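Local coordinates for mating-type switching protein swi5 (Schizosaccharomyces pombe, PDB 3VIQ) that takes part in mating-type switching and, with its partner Sfr1, in rhp51-dependent recombination repair of DNA, at residues H48-N51 against E52-I56; N33-A36 against K37-V40; R9-L12 against L13-Q16; K17-L20 against E21-Q25. All coordinates share one frame; numbering follows the deposited sequence.

Contact 1 (H48-N51 against E52-I56); sequences HTYN and EIRDI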
loop_
_atom_site.group_PDB
_atom_site.type_symbol
_atom_site.label_atom_id
_atom_site.label_comp_id
_atom_site.label_asym_id
_atom_site.label_seq_id
_atom_site.Cartn_x
_atom_site.Cartn_y
_atom_site.Cartn_z
ATOM N N HIS B 48 2.646 -3.014 -3.379
ATOM C CA HIS B 48 2.422 -1.719 -2.741
ATOM C C HIS B 48 3.617 -1.406 -1.851
ATOM O O HIS B 48 4.333 -0.441 -2.035
ATOM C CB HIS B 48 1.083 -1.811 -1.955
ATOM C CG HIS B 48 0.821 -0.707 -0.966
ATOM N ND1 HIS B 48 0.308 0.525 -1.329
ATOM C CD2 HIS B 48 0.893 -0.696 0.388
ATOM C CE1 HIS B 48 0.130 1.261 -0.246
ATOM N NE2 HIS B 48 0.475 0.544 0.808
ATOM N N THR B 49 3.843 -2.272 -0.885
ATOM C CA THR B 49 4.942 -2.116 0.046
ATOM C C THR B 49 6.303 -2.008 -0.649
ATOM O O THR B 49 7.088 -1.154 -0.305
ATOM C CB THR B 49 4.929 -3.285 1.031
ATOM O OG1 THR B 49 3.632 -3.344 1.633
ATOM C CG2 THR B 49 6.031 -3.144 2.094
ATOM N N TYR B 50 6.570 -2.856 -1.639
ATOM C CA TYR B 50 7.859 -2.836 -2.336
ATOM C C TYR B 50 8.102 -1.516 -3.071
ATOM O O TYR B 50 9.180 -0.904 -2.945
ATOM C CB TYR B 50 7.932 -3.979 -3.329
ATOM C CG TYR B 50 8.980 -3.810 -4.376
ATOM C CD1 TYR B 50 10.306 -3.889 -4.041
ATOM C CD2 TYR B 50 8.653 -3.552 -5.718
ATOM C CE1 TYR B 50 11.300 -3.749 -4.988
ATOM C CE2 TYR B 50 9.667 -3.402 -6.695
ATOM C CZ TYR B 50 10.987 -3.529 -6.302
ATOM O OH TYR B 50 12.040 -3.404 -7.162
ATOM N N ASN B 51 7.118 -1.079 -3.843
ATOM C CA ASN B 51 7.275 0.179 -4.582
ATOM C C ASN B 51 7.483 1.338 -3.645
ATOM O O ASN B 51 8.325 2.204 -3.908
ATOM C CB ASN B 51 6.072 0.451 -5.478
ATOM C CG ASN B 51 6.054 -0.434 -6.665
ATOM O OD1 ASN B 51 5.048 -1.072 -6.977
ATOM N ND2 ASN B 51 7.177 -0.510 -7.333
ATOM N N GLU B 52 6.757 1.343 -2.528
ATOM C CA GLU B 52 6.895 2.446 -1.539
ATOM C C GLU B 52 8.283 2.493 -0.871
ATOM O O GLU B 52 8.895 3.583 -0.778
ATOM C CB GLU B 52 5.803 2.388 -0.458
ATOM C CG GLU B 52 4.390 2.603 -1.001
ATOM C CD GLU B 52 3.324 2.735 0.080
ATOM O OE1 GLU B 52 3.602 2.482 1.260
ATOM O OE2 GLU B 52 2.183 3.116 -0.257
ATOM N N ILE B 53 8.762 1.345 -0.369
ATOM C CA ILE B 53 10.011 1.333 0.418
ATOM C C ILE B 53 11.226 1.505 -0.497
ATOM O O ILE B 53 12.208 2.132 -0.102
ATOM C CB ILE B 53 10.154 0.090 1.365
ATOM C CG1 ILE B 53 11.375 0.238 2.295
ATOM C CG2 ILE B 53 10.283 -1.212 0.578
ATOM C CD1 ILE B 53 11.208 1.300 3.438
ATOM N N ARG B 54 11.165 1.006 -1.728
ATOM C CA ARG B 54 12.280 1.261 -2.673
ATOM C C ARG B 54 12.357 2.758 -3.024
ATOM O O ARG B 54 13.427 3.335 -3.010
ATOM C CB ARG B 54 12.183 0.422 -3.957
ATOM C CG ARG B 54 13.097 0.917 -5.098
ATOM C CD ARG B 54 13.217 -0.053 -6.256
ATOM N NE ARG B 54 12.043 -0.011 -7.119
ATOM C CZ ARG B 54 11.952 -0.552 -8.333
ATOM N NH1 ARG B 54 12.965 -1.217 -8.876
ATOM N NH2 ARG B 54 10.811 -0.432 -9.007
ATOM N N ASP B 55 11.225 3.363 -3.334
ATOM C CA ASP B 55 11.130 4.840 -3.530
ATOM C C ASP B 55 11.740 5.675 -2.398
ATOM O O ASP B 55 12.639 6.504 -2.632
ATOM C CB ASP B 55 9.681 5.224 -3.732
ATOM C CG ASP B 55 9.199 4.941 -5.149
ATOM O OD1 ASP B 55 9.973 4.404 -5.987
ATOM O OD2 ASP B 55 8.030 5.247 -5.423
ATOM N N ILE B 56 11.265 5.411 -1.181
ATOM C CA ILE B 56 11.786 6.016 0.053
ATOM C C ILE B 56 13.294 5.770 0.255
ATOM O O ILE B 56 14.045 6.709 0.510
ATOM C CB ILE B 56 10.973 5.559 1.307
ATOM C CG1 ILE B 56 9.551 6.131 1.232
ATOM C CG2 ILE B 56 11.654 5.997 2.641
ATOM C CD1 ILE B 56 8.573 5.584 2.276
HETATM O O HOH W 1 9.591 2.011 -6.466
#
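R54 and Y50 touch at their ends one helical turn apart, crossing obliquely: the guanidinium carries CZ of the tyrosine over its centre, 3.7 Å above the plane, with ring and guanidinium planes 39° apart. The phenol oxygen lies over the same face; Y50 OH is 2.9 Å from R54 NH1, but the angle is too poor for a hydrogen bond. Both groups turn instead to the C-terminal residue E85, whose O bonds to Y50 OH and whose OXT forms a salt bridge with R54 NH1. The arginine reaches back to the phenol end of the tyrosine because its chain bends about the CG-CD bond (chi3 78°). At the guanidinium edge and in its plane sits a water, 3.2 Å from R54 NE, which donates to N51 O at 2.9 Å and also to a carboxylate oxygen of D55. The direct side-chain pairs are i to i+4 contacts within helix 36-67, whose backbone bonds include I53 N to T49 O at 3.0 Å. On another side of the helix, E52 crosses the imidazole of H48, its CD above one ring face and offset toward the rim, in one of the two conformers modelled for H48, so this placement is tentative. Further out, T49 OG1 returns to D45 O in the preceding turn. The chain of Swi5-dependent recombination DNA repair protein 1 packs its I45 on T49 and Y50, and its W48 on R54.

Contact 2 (N33-A36 against K37-V40); sequences NRDA and KQTV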
loop_
_atom_site.group_PDB
_atom_site.type_symbol
_atom_site.label_atom_id
_atom_site.label_comp_id
_atom_site.label_asym_id
_atom_site.label_seq_id
_atom_site.Cartn_x
_atom_site.Cartn_y
_atom_site.Cartn_z
ATOM N N ASN B 33 -4.094 -22.320 -6.124
ATOM C CA ASN B 33 -4.881 -21.984 -4.961
ATOM C C ASN B 33 -6.251 -21.439 -5.419
ATOM O O ASN B 33 -6.323 -20.467 -6.145
ATOM C CB ASN B 33 -4.094 -20.981 -4.115
ATOM C CG ASN B 33 -4.866 -20.501 -2.904
ATOM O OD1 ASN B 33 -5.858 -21.111 -2.508
ATOM N ND2 ASN B 33 -4.425 -19.382 -2.318
ATOM N N ARG B 34 -7.338 -22.079 -4.994
ATOM C CA ARG B 34 -8.660 -21.695 -5.496
ATOM C C ARG B 34 -9.179 -20.394 -4.861
ATOM O O ARG B 34 -10.060 -19.745 -5.411
ATOM C CB ARG B 34 -9.631 -22.865 -5.358
ATOM C CG ARG B 34 -9.215 -24.074 -6.241
ATOM C CD ARG B 34 -10.166 -25.273 -6.135
ATOM N NE ARG B 34 -11.530 -24.963 -6.564
ATOM C CZ ARG B 34 -11.982 -25.088 -7.809
ATOM N NH1 ARG B 34 -11.179 -25.508 -8.781
ATOM N NH2 ARG B 34 -13.246 -24.786 -8.084
ATOM N N ASP B 35 -8.603 -20.000 -3.732
ATOM C CA ASP B 35 -8.918 -18.711 -3.126
ATOM C C ASP B 35 -8.227 -17.568 -3.896
ATOM O O ASP B 35 -7.236 -17.024 -3.428
ATOM C CB ASP B 35 -8.480 -18.679 -1.653
ATOM C CG ASP B 35 -9.047 -17.479 -0.889
ATOM O OD1 ASP B 35 -9.608 -16.555 -1.514
ATOM O OD2 ASP B 35 -8.931 -17.463 0.354
ATOM N N ALA B 36 -8.790 -17.199 -5.049
ATOM C CA ALA B 36 -8.176 -16.230 -5.946
ATOM C C ALA B 36 -8.073 -14.860 -5.316
ATOM O O ALA B 36 -7.161 -14.098 -5.626
ATOM C CB ALA B 36 -8.964 -16.132 -7.264
ATOM N N LYS B 37 -9.033 -14.523 -4.465
ATOM C CA LYS B 37 -9.063 -13.200 -3.824
ATOM C C LYS B 37 -7.883 -13.009 -2.868
ATOM O O LYS B 37 -7.284 -11.958 -2.813
ATOM C CB LYS B 37 -10.384 -13.043 -3.074
ATOM C CG LYS B 37 -10.719 -11.659 -2.585
ATOM C CD LYS B 37 -12.163 -11.646 -2.008
ATOM C CE LYS B 37 -12.923 -10.373 -2.363
ATOM N NZ LYS B 37 -13.018 -10.179 -3.840
ATOM N N GLN B 38 -7.542 -14.049 -2.127
ATOM C CA GLN B 38 -6.384 -14.022 -1.243
ATOM C C GLN B 38 -5.093 -13.869 -2.074
ATOM O O GLN B 38 -4.241 -13.065 -1.738
ATOM C CB GLN B 38 -6.375 -15.310 -0.402
ATOM C CG GLN B 38 -5.120 -15.625 0.425
ATOM C CD GLN B 38 -5.198 -17.040 1.016
ATOM O OE1 GLN B 38 -5.320 -18.031 0.282
ATOM N NE2 GLN B 38 -5.158 -17.135 2.342
ATOM N N THR B 39 -4.964 -14.641 -3.147
ATOM C CA THR B 39 -3.775 -14.608 -4.011
ATOM C C THR B 39 -3.531 -13.214 -4.546
ATOM O O THR B 39 -2.435 -12.686 -4.437
ATOM C CB THR B 39 -3.957 -15.539 -5.208
ATOM O OG1 THR B 39 -4.060 -16.867 -4.713
ATOM C CG2 THR B 39 -2.792 -15.434 -6.189
ATOM N N VAL B 40 -4.579 -12.622 -5.100
ATOM C CA VAL B 40 -4.480 -11.306 -5.723
ATOM C C VAL B 40 -4.229 -10.230 -4.674
ATOM O O VAL B 40 -3.374 -9.373 -4.865
ATOM C CB VAL B 40 -5.743 -10.951 -6.499
ATOM C CG1 VAL B 40 -5.640 -9.540 -7.041
ATOM C CG2 VAL B 40 -5.977 -12.021 -7.628
HETATM O O HOH W 2 -4.793 -18.174 -6.796
HETATM O O HOH W 3 -1.943 -18.136 -3.518
HETATM O O HOH W 4 -11.432 -15.951 -3.844
#
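Q38 reaches back from the first turn of helix 36-67 to the loop residues D35 and N33. Its CB lies 3.4 Å from D35 OD2, where the two side chains cross at about a right angle. With CG anti to the backbone N (chi1 169°) and the chain extended beyond it, the amide is carried over toward N33; Q38 CD is 3.8 Å from D35 OD2. At the tip, OE1 accepts from N33 ND2 at 3.1 Å, with an N-H...O angle of 162°. The bond leaves within the amide plane of N33 but is tilted from the glutamine carbonyl plane, and the two amides are turned 53° from each other. The other branch of the same amide is held too: N33 OD1 accepts from D35 N at 3.2 Å, the donor standing above the carbonyl plane. T39 adds a solvent-mediated tie: one water joins its OG1 to N33 ND2, and a second joins it to N33 O. Beyond these residues, E33 of the chain of Swi5-dependent recombination DNA repair protein 1 accepts from N33 N, and A29 of that chain packs on A36 and V40. The backbone N of Q38 makes a weak bond to D35 OD1 at 3.3 Å, while another water links that oxygen to K37 N, 2.9 Å from the water. An Asx turn at N33 thus runs directly into a helix N-cap at D35, immediately before helix 36-67.

Contact 3 (R9-L12 against L13-Q16); sequences RVHL and LEQQ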
loop_
_atom_site.group_PDB
_atom_site.type_symbol
_atom_site.label_atom_id
_atom_site.label_comp_id
_atom_site.label_asym_id
_atom_site.label_seq_id
_atom_site.Cartn_x
_atom_site.Cartn_y
_atom_site.Cartn_z
ATOM N N ARG B 9 -36.463 -11.916 -20.901
ATOM C CA ARG B 9 -35.246 -11.335 -20.299
ATOM C C ARG B 9 -34.771 -12.139 -19.088
ATOM O O ARG B 9 -33.574 -12.335 -18.882
ATOM C CB ARG B 9 -35.451 -9.872 -19.905
ATOM C CG ARG B 9 -35.888 -8.987 -21.108
ATOM C CD ARG B 9 -34.706 -8.714 -22.004
ATOM N NE ARG B 9 -33.713 -7.922 -21.294
ATOM C CZ ARG B 9 -32.462 -7.723 -21.685
ATOM N NH1 ARG B 9 -32.001 -8.261 -22.819
ATOM N NH2 ARG B 9 -31.669 -6.973 -20.927
ATOM N N VAL B 10 -35.713 -12.612 -18.284
ATOM C CA VAL B 10 -35.377 -13.365 -17.070
ATOM C C VAL B 10 -34.715 -14.684 -17.480
ATOM O O VAL B 10 -33.716 -15.044 -16.895
ATOM C CB VAL B 10 -36.603 -13.581 -16.171
ATOM C CG1 VAL B 10 -36.371 -14.696 -15.150
ATOM C CG2 VAL B 10 -36.980 -12.273 -15.481
ATOM N N HIS B 11 -35.220 -15.360 -18.519
ATOM C CA HIS B 11 -34.611 -16.623 -18.951
ATOM C C HIS B 11 -33.203 -16.394 -19.553
ATOM O O HIS B 11 -32.296 -17.197 -19.319
ATOM C CB HIS B 11 -35.498 -17.446 -19.939
ATOM C CG HIS B 11 -36.726 -18.072 -19.308
ATOM N ND1 HIS B 11 -36.682 -18.825 -18.148
ATOM C CD2 HIS B 11 -38.027 -18.083 -19.709
ATOM C CE1 HIS B 11 -37.902 -19.246 -17.850
ATOM N NE2 HIS B 11 -38.735 -18.816 -18.783
ATOM N N LEU B 12 -33.003 -15.311 -20.295
ATOM C CA LEU B 12 -31.643 -14.961 -20.727
ATOM C C LEU B 12 -30.667 -14.718 -19.554
ATOM O O LEU B 12 -29.512 -15.144 -19.605
ATOM C CB LEU B 12 -31.671 -13.748 -21.640
ATOM C CG LEU B 12 -32.309 -14.040 -22.996
ATOM C CD1 LEU B 12 -32.685 -12.732 -23.700
ATOM C CD2 LEU B 12 -31.323 -14.920 -23.843
ATOM N N LEU B 13 -31.152 -14.104 -18.481
ATOM C CA LEU B 13 -30.302 -13.840 -17.321
ATOM C C LEU B 13 -29.970 -15.172 -16.631
ATOM O O LEU B 13 -28.875 -15.342 -16.094
ATOM C CB LEU B 13 -31.018 -12.890 -16.355
ATOM C CG LEU B 13 -30.934 -11.416 -16.788
ATOM C CD1 LEU B 13 -32.011 -10.571 -16.074
ATOM C CD2 LEU B 13 -29.531 -10.849 -16.527
ATOM N N GLU B 14 -30.921 -16.109 -16.651
ATOM C CA GLU B 14 -30.700 -17.395 -16.044
ATOM C C GLU B 14 -29.577 -18.060 -16.797
ATOM O O GLU B 14 -28.671 -18.568 -16.177
ATOM C CB GLU B 14 -31.949 -18.276 -16.048
ATOM C CG GLU B 14 -32.945 -17.913 -14.973
ATOM C CD GLU B 14 -34.343 -18.500 -15.170
ATOM O OE1 GLU B 14 -34.650 -19.133 -16.203
ATOM O OE2 GLU B 14 -35.168 -18.307 -14.256
ATOM N N GLN B 15 -29.621 -18.035 -18.119
ATOM C CA GLN B 15 -28.577 -18.677 -18.933
ATOM C C GLN B 15 -27.235 -17.963 -18.826
ATOM O O GLN B 15 -26.185 -18.594 -18.847
ATOM C CB GLN B 15 -28.991 -18.727 -20.382
ATOM C CG GLN B 15 -30.220 -19.563 -20.596
ATOM C CD GLN B 15 -30.777 -19.392 -21.975
ATOM O OE1 GLN B 15 -31.866 -18.843 -22.150
ATOM N NE2 GLN B 15 -30.029 -19.850 -22.978
ATOM N N GLN B 16 -27.276 -16.638 -18.728
ATOM C CA GLN B 16 -26.047 -15.868 -18.525
ATOM C C GLN B 16 -25.373 -16.263 -17.217
ATOM O O GLN B 16 -24.149 -16.458 -17.157
ATOM C CB GLN B 16 -26.357 -14.367 -18.514
ATOM C CG GLN B 16 -25.102 -13.514 -18.629
ATOM C CD GLN B 16 -25.370 -12.043 -18.452
ATOM O OE1 GLN B 16 -26.475 -11.643 -18.105
ATOM N NE2 GLN B 16 -24.360 -11.224 -18.690
#
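The imidazole of H11 receives E14 OE1 at its edge, in the plane of the ring and 2.8 Å from ND1. The N-H...O angle of 161° makes this a nearly straight hydrogen bond. Seen from the carboxylate the fit differs: ND1 approaches from above its plane, 37° out of it, and the two flat groups are turned 59° apart. Both side chains run alongside each other in the same direction. Both CG atoms stand anti to their carbonyl carbons, which sends the two chains the same way and lets the extended glutamate bring OE1 level with ND1. Its other oxygen, OE2, lies 3.9 Å from V10 CG1 and forms a salt bridge with R8 of the chain of Swi5-dependent recombination DNA repair protein 1. The carboxylate is therefore shared between a partner on its own helix and one on the neighbouring subunit, which would be expected to favour its charged form. L13 folds over the preceding turn, its CG 3.5 Å from R9 O, and packs on R9 of the partner chain. Beneath the side chains, L12 O accepts from Q16 N at 2.8 Å. The arrangement is an i to i+3 histidine-carboxylate hydrogen bond on helix 3-29, beside its interface with the partner subunit.

Contact 4 (K17-L20 against E21-Q25); sequences KEQL and ESSLQ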
loop_
_atom_site.group_PDB
_atom_site.type_symbol
_atom_site.label_atom_id
_atom_site.label_comp_id
_atom_site.label_asym_id
_atom_site.label_seq_id
_atom_site.Cartn_x
_atom_site.Cartn_y
_atom_site.Cartn_z
ATOM N N LYS B 17 -26.165 -16.317 -16.158
ATOM C CA LYS B 17 -25.668 -16.765 -14.853
ATOM C C LYS B 17 -25.066 -18.174 -14.890
ATOM O O LYS B 17 -23.991 -18.407 -14.326
ATOM C CB LYS B 17 -26.786 -16.724 -13.817
ATOM C CG LYS B 17 -26.334 -17.222 -12.473
ATOM C CD LYS B 17 -27.428 -17.183 -11.427
ATOM C CE LYS B 17 -26.892 -17.613 -10.056
ATOM N NZ LYS B 17 -28.023 -17.968 -9.190
ATOM N N GLU B 18 -25.760 -19.121 -15.520
ATOM C CA GLU B 18 -25.240 -20.505 -15.665
ATOM C C GLU B 18 -23.929 -20.554 -16.381
ATOM O O GLU B 18 -23.009 -21.259 -15.956
ATOM C CB GLU B 18 -26.177 -21.367 -16.485
ATOM C CG GLU B 18 -27.208 -22.084 -15.697
ATOM C CD GLU B 18 -28.042 -23.002 -16.585
ATOM O OE1 GLU B 18 -29.155 -22.568 -16.958
ATOM O OE2 GLU B 18 -27.547 -24.110 -16.929
ATOM N N GLN B 19 -23.849 -19.840 -17.502
ATOM C CA GLN B 19 -22.606 -19.821 -18.258
ATOM C C GLN B 19 -21.440 -19.219 -17.436
ATOM O O GLN B 19 -20.279 -19.651 -17.560
ATOM C CB GLN B 19 -22.803 -19.033 -19.554
ATOM C CG GLN B 19 -21.497 -18.735 -20.306
ATOM C CD GLN B 19 -20.838 -19.992 -20.856
ATOM O OE1 GLN B 19 -19.658 -20.261 -20.594
ATOM N NE2 GLN B 19 -21.591 -20.765 -21.634
ATOM N N LEU B 20 -21.747 -18.190 -16.641
ATOM C CA LEU B 20 -20.740 -17.536 -15.800
ATOM C C LEU B 20 -20.263 -18.441 -14.651
ATOM O O LEU B 20 -19.080 -18.444 -14.340
ATOM C CB LEU B 20 -21.262 -16.214 -15.240
ATOM C CG LEU B 20 -21.024 -15.007 -16.170
ATOM C CD1 LEU B 20 -22.095 -13.951 -15.876
ATOM C CD2 LEU B 20 -19.622 -14.422 -16.027
ATOM N N GLU B 21 -21.176 -19.195 -14.036
ATOM C CA GLU B 21 -20.794 -20.167 -13.031
ATOM C C GLU B 21 -19.897 -21.222 -13.666
ATOM O O GLU B 21 -18.963 -21.692 -13.042
ATOM C CB GLU B 21 -22.033 -20.819 -12.387
ATOM C CG GLU B 21 -22.793 -19.825 -11.489
ATOM C CD GLU B 21 -24.177 -20.292 -11.039
ATOM O OE1 GLU B 21 -24.928 -20.915 -11.822
ATOM O OE2 GLU B 21 -24.520 -19.997 -9.881
ATOM N N SER B 22 -20.181 -21.590 -14.904
ATOM C CA SER B 22 -19.361 -22.593 -15.585
ATOM C C SER B 22 -17.969 -22.012 -15.928
ATOM O O SER B 22 -16.927 -22.626 -15.661
ATOM C CB SER B 22 -20.102 -23.101 -16.827
ATOM O OG SER B 22 -19.247 -23.889 -17.601
ATOM N N SER B 23 -17.946 -20.795 -16.450
ATOM C CA SER B 23 -16.682 -20.141 -16.751
ATOM C C SER B 23 -15.834 -19.920 -15.490
ATOM O O SER B 23 -14.627 -20.098 -15.507
ATOM C CB SER B 23 -16.939 -18.816 -17.464
ATOM O OG SER B 23 -17.525 -19.074 -18.720
ATOM N N LEU B 24 -16.475 -19.544 -14.396
ATOM C CA LEU B 24 -15.760 -19.353 -13.146
ATOM C C LEU B 24 -15.142 -20.683 -12.674
ATOM O O LEU B 24 -13.991 -20.710 -12.266
ATOM C CB LEU B 24 -16.690 -18.774 -12.087
ATOM C CG LEU B 24 -16.127 -18.606 -10.683
ATOM C CD1 LEU B 24 -14.928 -17.680 -10.716
ATOM C CD2 LEU B 24 -17.211 -18.090 -9.760
ATOM N N GLN B 25 -15.895 -21.782 -12.723
ATOM C CA GLN B 25 -15.326 -23.098 -12.370
ATOM C C GLN B 25 -14.118 -23.470 -13.209
ATOM O O GLN B 25 -13.141 -23.995 -12.673
ATOM C CB GLN B 25 -16.366 -24.232 -12.429
ATOM C CG GLN B 25 -17.342 -24.250 -11.229
ATOM C CD GLN B 25 -16.638 -23.861 -9.926
ATOM O OE1 GLN B 25 -15.803 -24.616 -9.415
ATOM N NE2 GLN B 25 -16.924 -22.648 -9.423
#
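S23 grips the carbonyl of Q19 twice: its backbone N donates to Q19 O at 2.8 Å and its OG to the same oxygen at 3.0 Å. The two donors arrive from opposite faces of the carbonyl plane, the hydroxyl tilted 34° from it. What brings OG round is its first torsion, which sets it anti to the carbonyl carbon of its own residue (chi1 -65°) and so back toward the previous turn. The side chain of Q19 bends at chi2, which leaves OE1 3.1 Å from S23 OG. A serine hydroxyl returning to the carbonyl four residues earlier is a familiar feature of alpha-helices, here within helix 3-29. Elsewhere on this helix K17 and E21 cross at a slant. Opposite charges face each other, but K17 NZ stands 4.1 Å from E21 OE2, beyond a salt bridge; the closer approach is by the methylene K17 CE, 3.4 Å from that oxygen. The ammonium group forms its salt bridge with E15 of the chain of Swi5-dependent recombination DNA repair protein 1, reached by a fully extended lysine chain. E21 CG meanwhile rests 3.4 Å from K17 O. L19 of the partner chain packs on both K17 and E21, while its V16 covers L20 and its Q22 lies against L24.

Contacts 3 and 4 adjoin on helix 3-29, with centres about 13 Å apart, whereas contacts 1 and 2 share helix 36-67 at about 23 Å between centres. Contact 1 is partly buried and the other three are surface contacts. In contacts 3 and 4 a charged side chain pairs outward, with an opposite charge on the partner subunit; in contact 1 the arginine turns to the chain's own C-terminus. Contact 2, at the start of the second helix, relies on amides, a cap and waters. In one of the two conformers of R34, its NH2 comes 2.9 Å from Q25 OE1, a weak link at best between contacts 2 and 4 across the bend between the helices.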